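Local coordinates for protein putative type 11 methyltransferase (Sulfolobus solfataricus, PDB 3I9F) that probably transfers a methyl group from S-adenosylmethionine to a substrate not yet identified, and binds zinc in the crystal, at residues F140-R145 with L155-K160; F78-N83 with R107-D112; E8-I13 with K33-F38. All coordinates share one frame; numbering follows the deposited sequence.

Contact 1 of 3, residues F140-R145 with L155-K160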
loop_
_atom_site.group_PDB
_atom_site.type_symbol
_atom_site.label_atom_id
_atom_site.label_comp_id
_atom_site.label_asym_id
_atom_site.label_seq_id
_atom_site.Cartn_x
_atom_site.Cartn_y
_atom_site.Cartn_z
ATOM N N PHE B 140 20.053 17.362 -2.151
ATOM C CA PHE B 140 20.371 16.491 -3.276
ATOM C C PHE B 140 21.230 17.231 -4.253
ATOM O O PHE B 140 21.195 18.450 -4.324
ATOM C CB PHE B 140 19.101 16.031 -3.993
ATOM C CG PHE B 140 18.178 15.217 -3.136
ATOM C CD1 PHE B 140 18.147 13.852 -3.245
ATOM C CD2 PHE B 140 17.329 15.835 -2.226
ATOM C CE1 PHE B 140 17.311 13.119 -2.437
ATOM C CE2 PHE B 140 16.510 15.108 -1.418
ATOM C CZ PHE B 140 16.492 13.760 -1.520
ATOM N N VAL B 141 21.979 16.483 -5.036
ATOM C CA VAL B 141 22.770 17.068 -6.126
ATOM C C VAL B 141 22.436 16.368 -7.417
ATOM O O VAL B 141 22.080 15.202 -7.413
ATOM C CB VAL B 141 24.351 17.046 -5.854
ATOM C CG1 VAL B 141 24.765 18.343 -5.125
ATOM C CG2 VAL B 141 24.787 15.831 -5.047
ATOM N N VAL B 142 22.548 17.099 -8.517
ATOM C CA VAL B 142 22.413 16.497 -9.834
ATOM C C VAL B 142 23.606 15.616 -10.130
ATOM O O VAL B 142 24.747 16.049 -9.996
ATOM C CB VAL B 142 22.344 17.521 -10.968
ATOM C CG1 VAL B 142 22.136 16.774 -12.311
ATOM C CG2 VAL B 142 21.222 18.525 -10.720
ATOM N N GLU B 143 23.309 14.389 -10.546
ATOM C CA GLU B 143 24.291 13.406 -10.934
ATOM C C GLU B 143 24.363 13.326 -12.470
ATOM O O GLU B 143 25.455 13.352 -13.032
ATOM C CB GLU B 143 23.926 12.050 -10.307
ATOM C CG GLU B 143 24.387 10.845 -11.084
ATOM C CD GLU B 143 24.457 9.601 -10.250
ATOM O OE1 GLU B 143 23.419 8.938 -10.069
ATOM O OE2 GLU B 143 25.574 9.270 -9.796
ATOM N N LYS B 144 23.211 13.202 -13.138
ATOM C CA LYS B 144 23.146 13.266 -14.592
ATOM C C LYS B 144 22.079 14.259 -15.072
ATOM O O LYS B 144 21.140 14.583 -14.341
ATOM C CB LYS B 144 22.802 11.903 -15.167
ATOM C CG LYS B 144 23.843 10.827 -14.958
ATOM C CD LYS B 144 23.216 9.385 -15.075
ATOM C CE LYS B 144 24.284 8.262 -15.083
ATOM N NZ LYS B 144 25.465 8.547 -14.169
ATOM N N ARG B 145 22.221 14.706 -16.320
ATOM C CA ARG B 145 21.168 15.456 -17.026
ATOM C C ARG B 145 20.833 14.816 -18.345
ATOM O O ARG B 145 21.676 14.193 -18.951
ATOM C CB ARG B 145 21.613 16.856 -17.328
ATOM C CG ARG B 145 21.993 17.629 -16.148
ATOM C CD ARG B 145 22.047 19.075 -16.512
ATOM N NE ARG B 145 22.308 19.885 -15.338
ATOM C CZ ARG B 145 23.480 19.965 -14.724
ATOM N NH1 ARG B 145 24.533 19.282 -15.173
ATOM N NH2 ARG B 145 23.604 20.735 -13.645
ATOM N N LEU B 155 16.468 15.274 -14.908
ATOM C CA LEU B 155 17.578 15.184 -13.962
ATOM C C LEU B 155 17.559 13.830 -13.252
ATOM O O LEU B 155 16.496 13.197 -13.096
ATOM C CB LEU B 155 17.498 16.285 -12.924
ATOM C CG LEU B 155 17.222 17.723 -13.381
ATOM C CD1 LEU B 155 16.750 18.524 -12.166
ATOM C CD2 LEU B 155 18.464 18.387 -14.050
ATOM N N VAL B 156 18.745 13.366 -12.879
ATOM C CA VAL B 156 18.876 12.260 -11.988
ATOM C C VAL B 156 19.598 12.874 -10.830
ATOM O O VAL B 156 20.570 13.584 -11.024
ATOM C CB VAL B 156 19.687 11.111 -12.591
ATOM C CG1 VAL B 156 19.814 9.920 -11.564
ATOM C CG2 VAL B 156 19.075 10.667 -13.949
ATOM N N LEU B 157 19.111 12.615 -9.630
ATOM C CA LEU B 157 19.525 13.300 -8.449
ATOM C C LEU B 157 19.931 12.251 -7.424
ATOM O O LEU B 157 19.276 11.237 -7.334
ATOM C CB LEU B 157 18.325 14.053 -7.901
ATOM C CG LEU B 157 18.082 15.523 -8.115
ATOM C CD1 LEU B 157 18.207 15.872 -9.549
ATOM C CD2 LEU B 157 16.705 15.875 -7.579
ATOM N N LYS B 158 20.981 12.513 -6.647
ATOM C CA LYS B 158 21.379 11.670 -5.531
ATOM C C LYS B 158 21.487 12.518 -4.298
ATOM O O LYS B 158 21.626 13.704 -4.388
ATOM C CB LYS B 158 22.757 11.045 -5.791
ATOM C CG LYS B 158 23.905 12.096 -5.961
ATOM C CD LYS B 158 25.241 11.492 -6.372
ATOM C CE LYS B 158 26.274 11.502 -5.253
ATOM N NZ LYS B 158 27.658 11.462 -5.802
ATOM N N ARG B 159 21.483 11.885 -3.141
ATOM C CA ARG B 159 21.604 12.617 -1.894
ATOM C C ARG B 159 22.948 13.301 -1.730
ATOM O O ARG B 159 23.970 12.701 -2.026
ATOM C CB ARG B 159 21.459 11.660 -0.725
ATOM C CG ARG B 159 20.081 11.068 -0.536
ATOM C CD ARG B 159 20.126 10.231 0.702
ATOM N NE ARG B 159 18.903 9.493 1.019
ATOM C CZ ARG B 159 17.867 9.968 1.722
ATOM N NH1 ARG B 159 17.833 11.217 2.114
ATOM N NH2 ARG B 159 16.840 9.173 2.013
ATOM N N LYS B 160 22.970 14.531 -1.227
ATOM C CA LYS B 160 24.245 15.131 -0.802
ATOM C C LYS B 160 24.957 14.233 0.217
ATOM O O LYS B 160 24.312 13.734 1.139
ATOM C CB LYS B 160 24.030 16.509 -0.169
ATOM C CG LYS B 160 23.946 17.643 -1.161
ATOM C CD LYS B 160 23.927 19.004 -0.483
ATOM C CE LYS B 160 23.452 20.109 -1.444
ATOM N NZ LYS B 160 22.791 21.247 -0.717
#

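Contact 2 of 3, residues F78-N83 with R107-D112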
loop_
_atom_site.group_PDB
_atom_site.type_symbol
_atom_site.label_atom_id
_atom_site.label_comp_id
_atom_site.label_asym_id
_atom_site.label_seq_id
_atom_site.Cartn_x
_atom_site.Cartn_y
_atom_site.Cartn_z
ATOM N N PHE B 78 14.391 4.098 -6.625
ATOM C CA PHE B 78 14.081 5.210 -7.487
ATOM C C PHE B 78 12.667 5.838 -7.258
ATOM O O PHE B 78 11.665 5.144 -7.059
ATOM C CB PHE B 78 14.159 4.724 -8.935
ATOM C CG PHE B 78 15.525 4.221 -9.340
ATOM C CD1 PHE B 78 16.488 5.104 -9.823
ATOM C CD2 PHE B 78 15.841 2.861 -9.227
ATOM C CE1 PHE B 78 17.737 4.646 -10.200
ATOM C CE2 PHE B 78 17.084 2.397 -9.581
ATOM C CZ PHE B 78 18.037 3.277 -10.077
ATOM N N ILE B 79 12.609 7.159 -7.334
ATOM C CA ILE B 79 11.370 7.918 -7.265
ATOM C C ILE B 79 11.322 8.787 -8.507
ATOM O O ILE B 79 12.206 9.605 -8.722
ATOM C CB ILE B 79 11.360 8.845 -6.024
ATOM C CG1 ILE B 79 11.359 8.024 -4.741
ATOM C CG2 ILE B 79 10.154 9.753 -6.051
ATOM C CD1 ILE B 79 11.631 8.817 -3.522
ATOM N N LEU B 80 10.298 8.608 -9.322
ATOM C CA LEU B 80 10.121 9.430 -10.502
ATOM C C LEU B 80 9.085 10.526 -10.242
ATOM O O LEU B 80 7.988 10.281 -9.711
ATOM C CB LEU B 80 9.658 8.574 -11.668
ATOM C CG LEU B 80 9.279 9.297 -12.964
ATOM C CD1 LEU B 80 10.477 9.969 -13.618
ATOM C CD2 LEU B 80 8.600 8.339 -13.938
ATOM N N PHE B 81 9.445 11.732 -10.664
ATOM C CA PHE B 81 8.531 12.871 -10.746
ATOM C C PHE B 81 8.479 13.281 -12.186
ATOM O O PHE B 81 9.328 14.002 -12.649
ATOM C CB PHE B 81 9.061 14.025 -9.913
ATOM C CG PHE B 81 8.842 13.872 -8.437
ATOM C CD1 PHE B 81 7.614 14.164 -7.870
ATOM C CD2 PHE B 81 9.860 13.507 -7.625
ATOM C CE1 PHE B 81 7.411 14.063 -6.543
ATOM C CE2 PHE B 81 9.678 13.385 -6.265
ATOM C CZ PHE B 81 8.453 13.651 -5.722
ATOM N N ALA B 82 7.467 12.806 -12.894
ATOM C CA ALA B 82 7.282 13.081 -14.318
ATOM C C ALA B 82 6.197 14.106 -14.564
ATOM O O ALA B 82 5.009 13.780 -14.590
ATOM C CB ALA B 82 6.936 11.758 -15.082
ATOM N N ASN B 83 6.612 15.334 -14.803
ATOM C CA ASN B 83 5.692 16.465 -15.040
ATOM C C ASN B 83 4.696 16.642 -13.956
ATOM O O ASN B 83 3.581 17.027 -14.238
ATOM C CB ASN B 83 4.966 16.297 -16.359
ATOM C CG ASN B 83 5.935 16.029 -17.492
ATOM O OD1 ASN B 83 6.855 16.838 -17.754
ATOM N ND2 ASN B 83 5.804 14.879 -18.107
ATOM N N ARG B 107 17.922 7.175 -5.845
ATOM C CA ARG B 107 17.968 8.230 -6.857
ATOM C C ARG B 107 16.569 8.836 -7.092
ATOM O O ARG B 107 15.571 8.122 -7.114
ATOM C CB ARG B 107 18.485 7.638 -8.194
ATOM C CG ARG B 107 19.960 7.869 -8.577
ATOM C CD ARG B 107 20.894 7.752 -7.440
ATOM N NE ARG B 107 22.289 7.746 -7.835
ATOM C CZ ARG B 107 23.302 7.617 -6.978
ATOM N NH1 ARG B 107 24.550 7.600 -7.435
ATOM N NH2 ARG B 107 23.080 7.500 -5.672
ATOM N N VAL B 108 16.509 10.154 -7.283
ATOM C CA VAL B 108 15.290 10.815 -7.710
ATOM C C VAL B 108 15.411 11.212 -9.176
ATOM O O VAL B 108 16.386 11.818 -9.567
ATOM C CB VAL B 108 15.023 12.066 -6.848
ATOM C CG1 VAL B 108 13.804 12.874 -7.404
ATOM C CG2 VAL B 108 14.828 11.652 -5.362
ATOM N N ILE B 109 14.418 10.866 -9.976
ATOM C CA ILE B 109 14.390 11.251 -11.376
ATOM C C ILE B 109 13.347 12.326 -11.592
ATOM O O ILE B 109 12.182 12.073 -11.371
ATOM C CB ILE B 109 14.018 10.071 -12.305
ATOM C CG1 ILE B 109 14.919 8.854 -12.038
ATOM C CG2 ILE B 109 14.156 10.492 -13.734
ATOM C CD1 ILE B 109 14.247 7.499 -12.286
ATOM N N ILE B 110 13.768 13.512 -12.046
ATOM C CA ILE B 110 12.859 14.575 -12.449
ATOM C C ILE B 110 12.766 14.691 -13.958
ATOM O O ILE B 110 13.775 14.826 -14.630
ATOM C CB ILE B 110 13.333 15.974 -11.944
ATOM C CG1 ILE B 110 13.534 15.989 -10.418
ATOM C CG2 ILE B 110 12.367 17.087 -12.397
ATOM C CD1 ILE B 110 12.491 15.273 -9.640
ATOM N N ILE B 111 11.545 14.639 -14.478
ATOM C CA ILE B 111 11.232 15.101 -15.817
ATOM C C ILE B 111 10.184 16.189 -15.699
ATOM O O ILE B 111 9.204 16.025 -14.993
ATOM C CB ILE B 111 10.683 13.972 -16.693
ATOM C CG1 ILE B 111 11.744 12.858 -16.820
ATOM C CG2 ILE B 111 10.324 14.498 -18.069
ATOM C CD1 ILE B 111 11.194 11.537 -17.363
ATOM N N ASP B 112 10.405 17.318 -16.359
ATOM C CA ASP B 112 9.435 18.379 -16.399
ATOM C C ASP B 112 9.691 19.247 -17.602
ATOM O O ASP B 112 10.764 19.181 -18.208
ATOM C CB ASP B 112 9.492 19.251 -15.129
ATOM C CG ASP B 112 8.115 19.803 -14.724
ATOM O OD1 ASP B 112 7.155 19.673 -15.524
ATOM O OD2 ASP B 112 7.970 20.340 -13.591
#

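Contact 3 of 3, residues E8-I13 with K33-F38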
loop_
_atom_site.group_PDB
_atom_site.type_symbol
_atom_site.label_atom_id
_atom_site.label_comp_id
_atom_site.label_asym_id
_atom_site.label_seq_id
_atom_site.Cartn_x
_atom_site.Cartn_y
_atom_site.Cartn_z
ATOM N N GLU B 8 13.759 5.572 -24.808
ATOM C CA GLU B 8 15.018 6.218 -25.216
ATOM C C GLU B 8 15.905 6.749 -24.083
ATOM O O GLU B 8 17.098 7.041 -24.302
ATOM C CB GLU B 8 14.710 7.374 -26.173
ATOM C CG GLU B 8 13.971 6.946 -27.468
ATOM C CD GLU B 8 13.768 8.091 -28.480
ATOM O OE1 GLU B 8 14.065 9.270 -28.158
ATOM O OE2 GLU B 8 13.297 7.798 -29.605
ATOM N N TYR B 9 15.342 6.896 -22.881
ATOM C CA TYR B 9 16.124 7.448 -21.752
ATOM C C TYR B 9 15.969 6.697 -20.429
ATOM O O TYR B 9 16.890 6.716 -19.634
ATOM C CB TYR B 9 15.828 8.944 -21.571
ATOM C CG TYR B 9 14.361 9.248 -21.575
ATOM C CD1 TYR B 9 13.708 9.573 -22.759
ATOM C CD2 TYR B 9 13.605 9.157 -20.402
ATOM C CE1 TYR B 9 12.337 9.830 -22.783
ATOM C CE2 TYR B 9 12.245 9.405 -20.407
ATOM C CZ TYR B 9 11.610 9.759 -21.596
ATOM O OH TYR B 9 10.263 10.025 -21.619
ATOM N N LEU B 10 14.833 6.040 -20.189
ATOM C CA LEU B 10 14.685 5.236 -18.964
ATOM C C LEU B 10 15.739 4.123 -18.788
ATOM O O LEU B 10 16.346 4.014 -17.714
ATOM C CB LEU B 10 13.289 4.618 -18.852
ATOM C CG LEU B 10 12.138 5.565 -18.548
ATOM C CD1 LEU B 10 10.892 4.735 -18.326
ATOM C CD2 LEU B 10 12.444 6.442 -17.348
ATOM N N PRO B 11 15.967 3.298 -19.832
ATOM C CA PRO B 11 16.873 2.164 -19.626
ATOM C C PRO B 11 18.245 2.590 -19.160
ATOM O O PRO B 11 18.779 2.026 -18.209
ATOM C CB PRO B 11 16.924 1.510 -21.005
ATOM C CG PRO B 11 15.548 1.779 -21.564
ATOM C CD PRO B 11 15.288 3.206 -21.138
ATOM N N ASN B 12 18.798 3.613 -19.787
ATOM C CA ASN B 12 20.084 4.103 -19.331
ATOM C C ASN B 12 20.097 4.425 -17.827
ATOM O O ASN B 12 21.133 4.309 -17.176
ATOM C CB ASN B 12 20.532 5.320 -20.142
ATOM C CG ASN B 12 21.910 5.817 -19.713
ATOM O OD1 ASN B 12 22.025 6.833 -19.014
ATOM N ND2 ASN B 12 22.957 5.060 -20.069
ATOM N N ILE B 13 18.952 4.839 -17.282
ATOM C CA ILE B 13 18.859 5.165 -15.860
ATOM C C ILE B 13 18.793 3.909 -15.001
ATOM O O ILE B 13 19.523 3.775 -14.028
ATOM C CB ILE B 13 17.637 6.088 -15.584
ATOM C CG1 ILE B 13 17.935 7.498 -16.108
ATOM C CG2 ILE B 13 17.286 6.134 -14.072
ATOM C CD1 ILE B 13 16.708 8.271 -16.481
ATOM N N LYS B 33 4.035 1.248 -17.700
ATOM C CA LYS B 33 4.487 0.082 -18.469
ATOM C C LYS B 33 5.980 0.103 -18.660
ATOM O O LYS B 33 6.630 -0.937 -18.639
ATOM C CB LYS B 33 3.741 -0.060 -19.803
ATOM C CG LYS B 33 4.252 0.746 -21.016
ATOM C CD LYS B 33 3.150 0.773 -22.124
ATOM C CE LYS B 33 3.724 0.804 -23.539
ATOM N NZ LYS B 33 4.782 -0.257 -23.726
ATOM N N TYR B 34 6.546 1.290 -18.779
ATOM C CA TYR B 34 7.984 1.380 -18.920
ATOM C C TYR B 34 8.665 1.056 -17.603
ATOM O O TYR B 34 9.662 0.366 -17.593
ATOM C CB TYR B 34 8.389 2.737 -19.481
ATOM C CG TYR B 34 7.741 3.023 -20.830
ATOM C CD1 TYR B 34 8.342 2.598 -22.027
ATOM C CD2 TYR B 34 6.512 3.677 -20.915
ATOM C CE1 TYR B 34 7.739 2.829 -23.266
ATOM C CE2 TYR B 34 5.905 3.904 -22.150
ATOM C CZ TYR B 34 6.528 3.476 -23.319
ATOM O OH TYR B 34 5.936 3.723 -24.532
ATOM N N LEU B 35 8.103 1.489 -16.483
ATOM C CA LEU B 35 8.687 1.200 -15.151
ATOM C C LEU B 35 8.497 -0.250 -14.686
ATOM O O LEU B 35 9.276 -0.765 -13.887
ATOM C CB LEU B 35 8.095 2.139 -14.079
ATOM C CG LEU B 35 8.382 3.619 -14.279
ATOM C CD1 LEU B 35 7.607 4.435 -13.290
ATOM C CD2 LEU B 35 9.879 3.895 -14.170
ATOM N N LEU B 36 7.431 -0.887 -15.146
ATOM C CA LEU B 36 7.179 -2.287 -14.812
ATOM C C LEU B 36 8.339 -3.211 -15.207
ATOM O O LEU B 36 8.704 -4.117 -14.446
ATOM C CB LEU B 36 5.888 -2.768 -15.468
ATOM C CG LEU B 36 4.628 -2.404 -14.703
ATOM C CD1 LEU B 36 3.450 -3.157 -15.263
ATOM C CD2 LEU B 36 4.834 -2.726 -13.234
ATOM N N GLU B 37 8.968 -2.946 -16.349
ATOM C CA GLU B 37 10.091 -3.781 -16.767
ATOM C C GLU B 37 11.339 -3.595 -15.869
ATOM O O GLU B 37 12.335 -4.248 -16.088
ATOM C CB GLU B 37 10.359 -3.622 -18.303
ATOM C CG GLU B 37 11.516 -2.657 -18.810
ATOM C CD GLU B 37 11.304 -2.153 -20.289
ATOM O OE1 GLU B 37 12.233 -2.271 -21.162
ATOM O OE2 GLU B 37 10.185 -1.628 -20.565
ATOM N N PHE B 38 11.282 -2.728 -14.854
ATOM C CA PHE B 38 12.454 -2.465 -14.000
ATOM C C PHE B 38 12.211 -2.582 -12.496
ATOM O O PHE B 38 13.159 -2.477 -11.712
ATOM C CB PHE B 38 12.986 -1.052 -14.233
ATOM C CG PHE B 38 13.551 -0.821 -15.592
ATOM C CD1 PHE B 38 14.748 -1.425 -15.972
ATOM C CD2 PHE B 38 12.908 0.028 -16.489
ATOM C CE1 PHE B 38 15.285 -1.210 -17.242
ATOM C CE2 PHE B 38 13.436 0.271 -17.740
ATOM C CZ PHE B 38 14.632 -0.348 -18.122
#

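Contact 1 of 3, residues F140-R145 with L155-K160
Val141 and Lys158 grip each other through both backbone polar groups: Val141 N reaches Lys158 O at 2.9 Å and Lys158 N reaches Val141 O at 3.0 Å, both nearly straight. Beside this pair Val141 CG2 lies 3.9 Å from Lys158 CG. Next along, Val156 O takes two donors, Glu143 N at 2.9 Å and, weakly, Lys144 N at 3.4 Å, while Val156 N returns a bond to Lys144 O. Two residues facing one is a classic beta bulge, here in the antiparallel hairpin that ends the seven-stranded methyltransferase sheet, with 140-146 as one of its two edge strands. On the face of Val142 and Leu157, Val142 CG2 meets Leu157 CD1 at 4.2 Å, and CG1, anti to the backbone N (chi1 -177°), sits over the centre of one face of the Arg145 guanidinium. At the far end the Phe140 and Arg159 side chains run side by side, pointing the same way, with ring and guanidinium planes 21° apart and Phe140 CE1 3.9 Å from Arg159 CG. Arg159 is held there by the backbone carbonyls of Lys99, Leu102 and Lys103. Helix 130-136 covers the Val142 face through Met134 and Glu130, the latter also salt-bridged to Arg145.

Contact 2 of 3, residues F78-N83 with R107-D112
Strands 78-82 and 107-112 run parallel, 13° apart, in unbroken register from Phe78 beside Arg107 to Ala82 beside Ile111, and five backbone hydrogen bonds, from Ile79 N to Arg107 O through to Asn83 N to Ile111 O, lace them together. They are neighbouring strands in the middle of the Rossmann-like sheet of class I methyltransferases, joined through helix 91-101 in a beta-alpha-beta crossover. The straightest bond is Phe81 N to Ile109 O, 2.8 Å long and almost linear at the hydrogen.

On the face carrying Phe78, Leu80, Ile109 and Ile111, the Phe78 ring crosses Arg107 obliquely, its CD1 3.6 Å from Arg107 CB. A bend at chi2 turns the rest of the arginine away, and its NE forms a salt bridge with Glu143. Leu80 puts CG opposite its own nitrogen (chi1 174°), which brings CD1 across to Ile109 CG2 at 3.7 Å and to Ile111 CD1 at 4.1 Å.

The reverse face belongs to Ile79, Phe81, Val108 and Ile110. Phe81 and Ile110 lie side by side, with Phe81 CB 3.7 Å from Ile110 CD1, while Val108 CG1 comes to the edge of the Phe81 ring, near its plane, 4.0 Å from CD2. Tyr24 stacks on that ring, Phe85 meets it edge-to-face, and Val94 and Val98 of helix 91-101 add aliphatic cover.

At the C-terminal end Asn83 leaves the strand, and Asp112 OD2 is hydrogen-bonded to Tyr133 OH and His86 ND1. The Asn83 amide and Asp112 carboxylate planes stand 59° apart, with Asn83 OD1 3.3 Å from Asp112 CA.

Contact 3 of 3, residues E8-I13 with K33-F38
Leu10 and Pro11, on the segment carrying helix 10-14, meet Tyr34, Leu35 and Phe38, on the segment carrying helix 32-36; both are short helices of the Rossmann-like methyltransferase fold. No hydrogen bond crosses between them; the contact is small and almost wholly apolar.

The aliphatic part centres on Leu10. Its CD1 branch points at the root of Tyr34, with CD1 to CB at 3.4 Å, and the two side chains cross at about a right angle. The Tyr34 ring leads away from Leu10, and Lys33 CG lies over one of its faces. The same Leu10 methyl also approaches Leu35 CD2 at 4.4 Å, and Leu35 continues inward to Leu42 and Asp23.

The aromatic part is Phe38. With CG placed beside the backbone N (chi1 -66°), its ring extends to Pro11, stacks with Phe14 and touches Ile21 of strand 19-24. Glu37 CG covers one face toward the rim. Against Pro11 the ring stands obliquely, and its far end makes the approach: Phe38 CZ lies 3.7 Å from Pro11 CA and 4.1 Å from Pro11 CB.

From the N terminus, contact 3 comes first, closing a loop of 19 residues that includes strand 19-24 and bringing helix 10-14 against helix 32-36. Contact 2 follows, its 23-residue connection carrying helix 91-101 between two central strands. Contact 1 closes last, as a hairpin at the sheet edge. The three loops lie in series, neither nesting nor crossing, yet all touch in space. Strand 152-159 pairs directly with 106-113, where Leu155 N probably bonds to Ile110 O, so contacts 1 and 2 are adjoining parts of one sheet. Ile13 of contact 3 also touches Val156 of contact 1, and Leu35 touches Leu80 of contact 2, so the helical contact meets both strand pairs.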